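Long-range contact in aromatic-amino-acid:2-oxoglutarate transaminase (Candida albicans, PDB 6HND), which probably transfers amino groups between aromatic amino acids and 2-oxoglutarate, using pyridoxal 5'-phosphate as its cofactor: residues Asp145-Asp157 with Leu316-Thr330. Residues are numbered along the deposited sequence; the frame is centred on the assembly and turned at random.
Sequences DFIIRTHKPNYDD and LKNHLTPSYLELDTT
His151 reaches from helix 137-151 into segment 316-330, where its side chain meets Glu326, Ser323, Thr321 and Leu320 in turn. Its CB and CG lie 3.5 and 3.4 Å from Glu326 OE2, with Ser323 CB slightly farther from each. ND1 donates a nearly straight hydrogen bond (164°) to Glu326 OE2, 2.6 Å away and almost in the ring plane. Beside CE1, Thr321 O lies in that plane at 3.3 Å. Leu320 CD2 sits over one face in a CH-pi contact, nearest to NE2 (4.0 Å). Histidine suits this place by offering an N-H, a polarised C-H and a flat face together. Glu326, extended beyond CG (chi2 170°), carries OE2 to ND1; the same oxygen accepts from Ser323 N, above the carboxylate plane, which joins the ring to the 323-326 turn. In this class I aminotransferase fold, the connection leads from helix 312-319 into strand 333-338 of the seven-stranded mixed sheet, where Arg335 also touches His151. Further along, Asn154 N donates to Leu325 O (3.1 Å), while Leu325 CD1 packs against Pro153 CG and Ile147 CD1, apolar groups suited to a buried seam beside Val333 and Val353. A water joins Tyr155 OH to Asp328 OD2, which also accepts from Val333 N; Asp328 OD1 takes the hydroxyl of Tyr267.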
loop_
_atom_site.group_PDB
_atom_site.type_symbol
_atom_site.label_atom_id
_atom_site.label_comp_id
_atom_site.label_asym_id
_atom_site.label_seq_id
_atom_site.Cartn_x
_atom_site.Cartn_y
_atom_site.Cartn_z
ATOM N N ASP B 145 8.469 12.047 17.732
ATOM C CA ASP B 145 9.662 12.333 18.563
ATOM C C ASP B 145 10.839 12.695 17.658
ATOM O O ASP B 145 11.559 13.657 17.985
ATOM C CB ASP B 145 9.952 11.147 19.483
ATOM C CG ASP B 145 8.908 10.982 20.591
ATOM O OD1 ASP B 145 8.097 11.897 20.752
ATOM O OD2 ASP B 145 8.910 9.929 21.279
ATOM N N PHE B 146 10.998 11.966 16.546
ATOM C CA PHE B 146 12.082 12.141 15.550
ATOM C C PHE B 146 11.950 13.515 14.909
ATOM O O PHE B 146 12.974 14.192 14.753
ATOM C CB PHE B 146 12.036 11.027 14.497
ATOM C CG PHE B 146 13.127 11.089 13.460
ATOM C CD1 PHE B 146 14.427 10.716 13.770
ATOM C CD2 PHE B 146 12.848 11.491 12.162
ATOM C CE1 PHE B 146 15.430 10.786 12.816
ATOM C CE2 PHE B 146 13.855 11.562 11.211
ATOM C CZ PHE B 146 15.141 11.201 11.535
ATOM N N ILE B 147 10.729 13.888 14.499
ATOM C CA ILE B 147 10.448 15.208 13.855
ATOM C C ILE B 147 10.606 16.328 14.904
ATOM O O ILE B 147 11.165 17.374 14.574
ATOM C CB ILE B 147 9.081 15.197 13.147
ATOM C CG1 ILE B 147 9.206 14.558 11.769
ATOM C CG2 ILE B 147 8.465 16.575 13.010
ATOM C CD1 ILE B 147 9.859 15.453 10.735
ATOM N N ILE B 148 10.189 16.119 16.144
ATOM C CA ILE B 148 10.417 17.129 17.215
ATOM C C ILE B 148 11.936 17.356 17.337
ATOM O O ILE B 148 12.345 18.519 17.349
ATOM C CB ILE B 148 9.745 16.711 18.542
ATOM C CG1 ILE B 148 8.218 16.775 18.454
ATOM C CG2 ILE B 148 10.268 17.549 19.695
ATOM C CD1 ILE B 148 7.491 16.146 19.664
ATOM N N ARG B 149 12.741 16.290 17.339
ATOM C CA ARG B 149 14.219 16.387 17.493
ATOM C C ARG B 149 14.845 17.109 16.278
ATOM O O ARG B 149 15.682 18.007 16.483
ATOM C CB ARG B 149 14.795 14.985 17.724
ATOM C CG ARG B 149 16.259 14.969 18.151
ATOM C CD ARG B 149 16.479 15.324 19.622
ATOM N NE ARG B 149 17.779 14.868 20.103
ATOM C CZ ARG B 149 18.800 15.656 20.457
ATOM N NH1 ARG B 149 18.710 16.973 20.376
ATOM N NH2 ARG B 149 19.929 15.114 20.880
ATOM N N THR B 150 14.457 16.751 15.051
ATOM C CA THR B 150 15.188 17.152 13.812
ATOM C C THR B 150 14.591 18.406 13.168
ATOM O O THR B 150 15.376 19.181 12.584
ATOM C CB THR B 150 15.243 16.005 12.787
ATOM O OG1 THR B 150 13.914 15.683 12.349
ATOM C CG2 THR B 150 15.932 14.789 13.368
ATOM N N HIS B 151 13.270 18.570 13.213
ATOM C CA HIS B 151 12.544 19.532 12.334
ATOM C C HIS B 151 11.218 19.987 12.955
ATOM O O HIS B 151 10.210 19.880 12.260
ATOM C CB HIS B 151 12.254 18.873 10.978
ATOM C CG HIS B 151 13.434 18.675 10.082
ATOM N ND1 HIS B 151 14.209 19.724 9.637
ATOM C CD2 HIS B 151 13.912 17.558 9.482
ATOM C CE1 HIS B 151 15.120 19.258 8.805
ATOM N NE2 HIS B 151 14.956 17.924 8.687
ATOM N N LYS B 152 11.222 20.452 14.206
ATOM C CA LYS B 152 10.000 20.786 14.993
ATOM C C LYS B 152 9.154 21.796 14.221
ATOM O O LYS B 152 9.624 22.880 13.898
ATOM C CB LYS B 152 10.390 21.346 16.366
ATOM C CG LYS B 152 9.260 21.444 17.382
ATOM C CD LYS B 152 9.673 22.195 18.633
ATOM C CE LYS B 152 8.814 23.416 18.894
ATOM N NZ LYS B 152 7.543 23.050 19.562
ATOM N N PRO B 153 7.881 21.486 13.884
ATOM C CA PRO B 153 6.986 22.488 13.305
ATOM C C PRO B 153 6.809 23.717 14.216
ATOM O O PRO B 153 6.866 23.591 15.424
ATOM C CB PRO B 153 5.668 21.722 13.136
ATOM C CG PRO B 153 6.082 20.268 13.046
ATOM C CD PRO B 153 7.240 20.173 14.012
ATOM N N ASN B 154 6.618 24.882 13.618
ATOM C CA ASN B 154 6.474 26.161 14.351
ATOM C C ASN B 154 5.001 26.394 14.683
ATOM O O ASN B 154 4.553 27.539 14.515
ATOM C CB ASN B 154 7.067 27.316 13.534
ATOM C CG ASN B 154 7.302 28.575 14.342
ATOM O OD1 ASN B 154 7.501 28.494 15.543
ATOM N ND2 ASN B 154 7.232 29.730 13.702
ATOM N N TYR B 155 4.264 25.345 15.073
ATOM C CA TYR B 155 2.829 25.403 15.492
ATOM C C TYR B 155 2.513 24.060 16.136
ATOM O O TYR B 155 3.359 23.143 16.007
ATOM C CB TYR B 155 1.874 25.751 14.338
ATOM C CG TYR B 155 1.661 24.643 13.325
ATOM C CD1 TYR B 155 2.615 24.375 12.349
ATOM C CD2 TYR B 155 0.547 23.820 13.372
ATOM C CE1 TYR B 155 2.488 23.330 11.454
ATOM C CE2 TYR B 155 0.379 22.791 12.458
ATOM C CZ TYR B 155 1.347 22.545 11.492
ATOM O OH TYR B 155 1.194 21.512 10.617
ATOM N N ASP B 156 1.356 23.932 16.774
ATOM C CA ASP B 156 1.076 22.840 17.751
ATOM C C ASP B 156 0.128 21.771 17.173
ATOM O O ASP B 156 0.196 20.618 17.659
ATOM C CB ASP B 156 0.544 23.439 19.057
ATOM C CG ASP B 156 1.585 24.242 19.841
ATOM O OD1 ASP B 156 2.815 24.004 19.626
ATOM O OD2 ASP B 156 1.162 25.103 20.666
ATOM N N ASP B 157 -0.667 22.111 16.157
ATOM C CA ASP B 157 -1.813 21.310 15.645
ATOM C C ASP B 157 -1.397 20.452 14.441
ATOM O O ASP B 157 -2.161 20.378 13.455
ATOM C CB ASP B 157 -2.994 22.226 15.309
ATOM C CG ASP B 157 -3.763 22.634 16.549
ATOM O OD1 ASP B 157 -3.820 21.820 17.510
ATOM O OD2 ASP B 157 -4.283 23.753 16.555
ATOM N N LEU B 316 22.600 18.579 14.402
ATOM C CA LEU B 316 21.225 19.133 14.376
ATOM C C LEU B 316 21.326 20.637 14.182
ATOM O O LEU B 316 20.495 21.183 13.435
ATOM C CB LEU B 316 20.491 18.797 15.674
ATOM C CG LEU B 316 20.142 17.328 15.871
ATOM C CD1 LEU B 316 19.355 17.148 17.160
ATOM C CD2 LEU B 316 19.381 16.769 14.675
ATOM N N LYS B 317 22.314 21.270 14.814
ATOM C CA LYS B 317 22.359 22.751 14.938
ATOM C C LYS B 317 22.992 23.356 13.680
ATOM O O LYS B 317 22.450 24.353 13.185
ATOM C CB LYS B 317 23.119 23.167 16.200
ATOM C CG LYS B 317 22.961 24.638 16.569
ATOM C CD LYS B 317 23.826 25.091 17.735
ATOM C CE LYS B 317 23.740 26.586 17.987
ATOM N NZ LYS B 317 23.422 26.871 19.408
ATOM N N ASN B 318 24.095 22.787 13.178
ATOM C CA ASN B 318 24.937 23.466 12.165
ATOM C C ASN B 318 24.899 22.731 10.823
ATOM O O ASN B 318 25.129 23.412 9.820
ATOM C CB ASN B 318 26.348 23.673 12.713
ATOM C CG ASN B 318 26.313 24.453 14.016
ATOM O OD1 ASN B 318 25.824 25.579 14.048
ATOM N ND2 ASN B 318 26.761 23.844 15.102
ATOM N N HIS B 319 24.609 21.425 10.773
ATOM C CA HIS B 319 24.687 20.658 9.498
ATOM C C HIS B 319 23.304 20.580 8.842
ATOM O O HIS B 319 23.177 20.979 7.666
ATOM C CB HIS B 319 25.349 19.308 9.742
ATOM C CG HIS B 319 26.788 19.476 10.090
ATOM N ND1 HIS B 319 27.791 19.345 9.149
ATOM C CD2 HIS B 319 27.381 19.839 11.251
ATOM C CE1 HIS B 319 28.952 19.584 9.729
ATOM N NE2 HIS B 319 28.727 19.893 11.024
ATOM N N LEU B 320 22.314 20.114 9.593
ATOM C CA LEU B 320 20.922 19.910 9.119
ATOM C C LEU B 320 20.339 21.245 8.652
ATOM O O LEU B 320 20.352 22.174 9.409
ATOM C CB LEU B 320 20.117 19.293 10.265
ATOM C CG LEU B 320 18.948 18.411 9.840
ATOM C CD1 LEU B 320 19.443 17.258 8.969
ATOM C CD2 LEU B 320 18.195 17.896 11.063
ATOM N N THR B 321 19.869 21.353 7.420
ATOM C CA THR B 321 19.160 22.570 6.973
ATOM C C THR B 321 17.708 22.461 7.417
ATOM O O THR B 321 17.116 21.410 7.218
ATOM C CB THR B 321 19.264 22.787 5.467
ATOM O OG1 THR B 321 20.640 22.617 5.104
ATOM C CG2 THR B 321 18.697 24.139 5.090
ATOM N N PRO B 322 17.116 23.511 8.053
ATOM C CA PRO B 322 15.727 23.484 8.489
ATOM C C PRO B 322 14.713 23.106 7.410
ATOM O O PRO B 322 14.888 23.514 6.273
ATOM C CB PRO B 322 15.466 24.918 8.935
ATOM C CG PRO B 322 16.808 25.382 9.449
ATOM C CD PRO B 322 17.776 24.762 8.475
ATOM N N SER B 323 13.687 22.349 7.835
ATOM C CA SER B 323 12.468 21.997 7.073
ATOM C C SER B 323 11.574 23.232 6.966
ATOM O O SER B 323 11.566 24.055 7.908
ATOM C CB SER B 323 11.733 20.822 7.734
ATOM O OG SER B 323 10.400 20.659 7.239
ATOM N N TYR B 324 10.809 23.315 5.879
ATOM C CA TYR B 324 9.647 24.230 5.737
ATOM C C TYR B 324 8.689 24.106 6.934
ATOM O O TYR B 324 7.977 25.085 7.193
ATOM C CB TYR B 324 8.967 24.012 4.378
ATOM C CG TYR B 324 9.679 24.719 3.243
ATOM C CD1 TYR B 324 9.428 26.063 2.981
ATOM C CD2 TYR B 324 10.633 24.077 2.471
ATOM C CE1 TYR B 324 10.052 26.732 1.940
ATOM C CE2 TYR B 324 11.275 24.733 1.430
ATOM C CZ TYR B 324 10.994 26.067 1.173
ATOM O OH TYR B 324 11.633 26.744 0.181
ATOM N N LEU B 325 8.646 22.973 7.634
ATOM C CA LEU B 325 7.794 22.791 8.850
ATOM C C LEU B 325 8.194 23.841 9.895
ATOM O O LEU B 325 7.325 24.281 10.684
ATOM C CB LEU B 325 7.987 21.389 9.447
ATOM C CG LEU B 325 7.388 20.183 8.707
ATOM C CD1 LEU B 325 7.695 18.896 9.466
ATOM C CD2 LEU B 325 5.884 20.316 8.479
ATOM N N GLU B 326 9.486 24.166 9.932
ATOM C CA GLU B 326 10.086 25.016 10.984
ATOM C C GLU B 326 9.663 26.468 10.733
ATOM O O GLU B 326 9.716 27.221 11.688
ATOM C CB GLU B 326 11.600 24.805 11.043
ATOM C CG GLU B 326 11.928 23.418 11.551
ATOM C CD GLU B 326 13.377 22.986 11.441
ATOM O OE1 GLU B 326 14.179 23.534 12.163
ATOM O OE2 GLU B 326 13.676 22.063 10.660
ATOM N N LEU B 327 9.239 26.803 9.513
ATOM C CA LEU B 327 8.753 28.149 9.132
ATOM C C LEU B 327 7.238 28.234 9.252
ATOM O O LEU B 327 6.722 29.348 9.411
ATOM C CB LEU B 327 9.178 28.424 7.687
ATOM C CG LEU B 327 10.681 28.305 7.436
ATOM C CD1 LEU B 327 11.013 28.725 6.027
ATOM C CD2 LEU B 327 11.454 29.156 8.435
ATOM N N ASP B 328 6.563 27.094 9.114
ATOM C CA ASP B 328 5.088 26.982 8.985
ATOM C C ASP B 328 4.452 27.294 10.342
ATOM O O ASP B 328 4.896 26.716 11.365
ATOM C CB ASP B 328 4.703 25.592 8.460
ATOM C CG ASP B 328 3.262 25.460 8.007
ATOM O OD1 ASP B 328 2.616 26.519 7.744
ATOM O OD2 ASP B 328 2.816 24.298 7.875
ATOM N N THR B 329 3.486 28.204 10.339
ATOM C CA THR B 329 2.658 28.578 11.518
ATOM C C THR B 329 1.201 28.107 11.350
ATOM O O THR B 329 0.503 28.079 12.377
ATOM C CB THR B 329 2.748 30.091 11.757
ATOM O OG1 THR B 329 2.348 30.781 10.572
ATOM C CG2 THR B 329 4.146 30.518 12.157
ATOM N N THR B 330 0.758 27.724 10.135
ATOM C CA THR B 330 -0.681 27.515 9.806
ATOM C C THR B 330 -0.976 26.111 9.270
ATOM O O THR B 330 -2.153 25.791 9.158
ATOM C CB THR B 330 -1.137 28.530 8.758
ATOM O OG1 THR B 330 -0.404 28.247 7.559
ATOM C CG2 THR B 330 -0.922 29.957 9.219
HETATM O O HOH W 1 2.872 21.696 8.763
#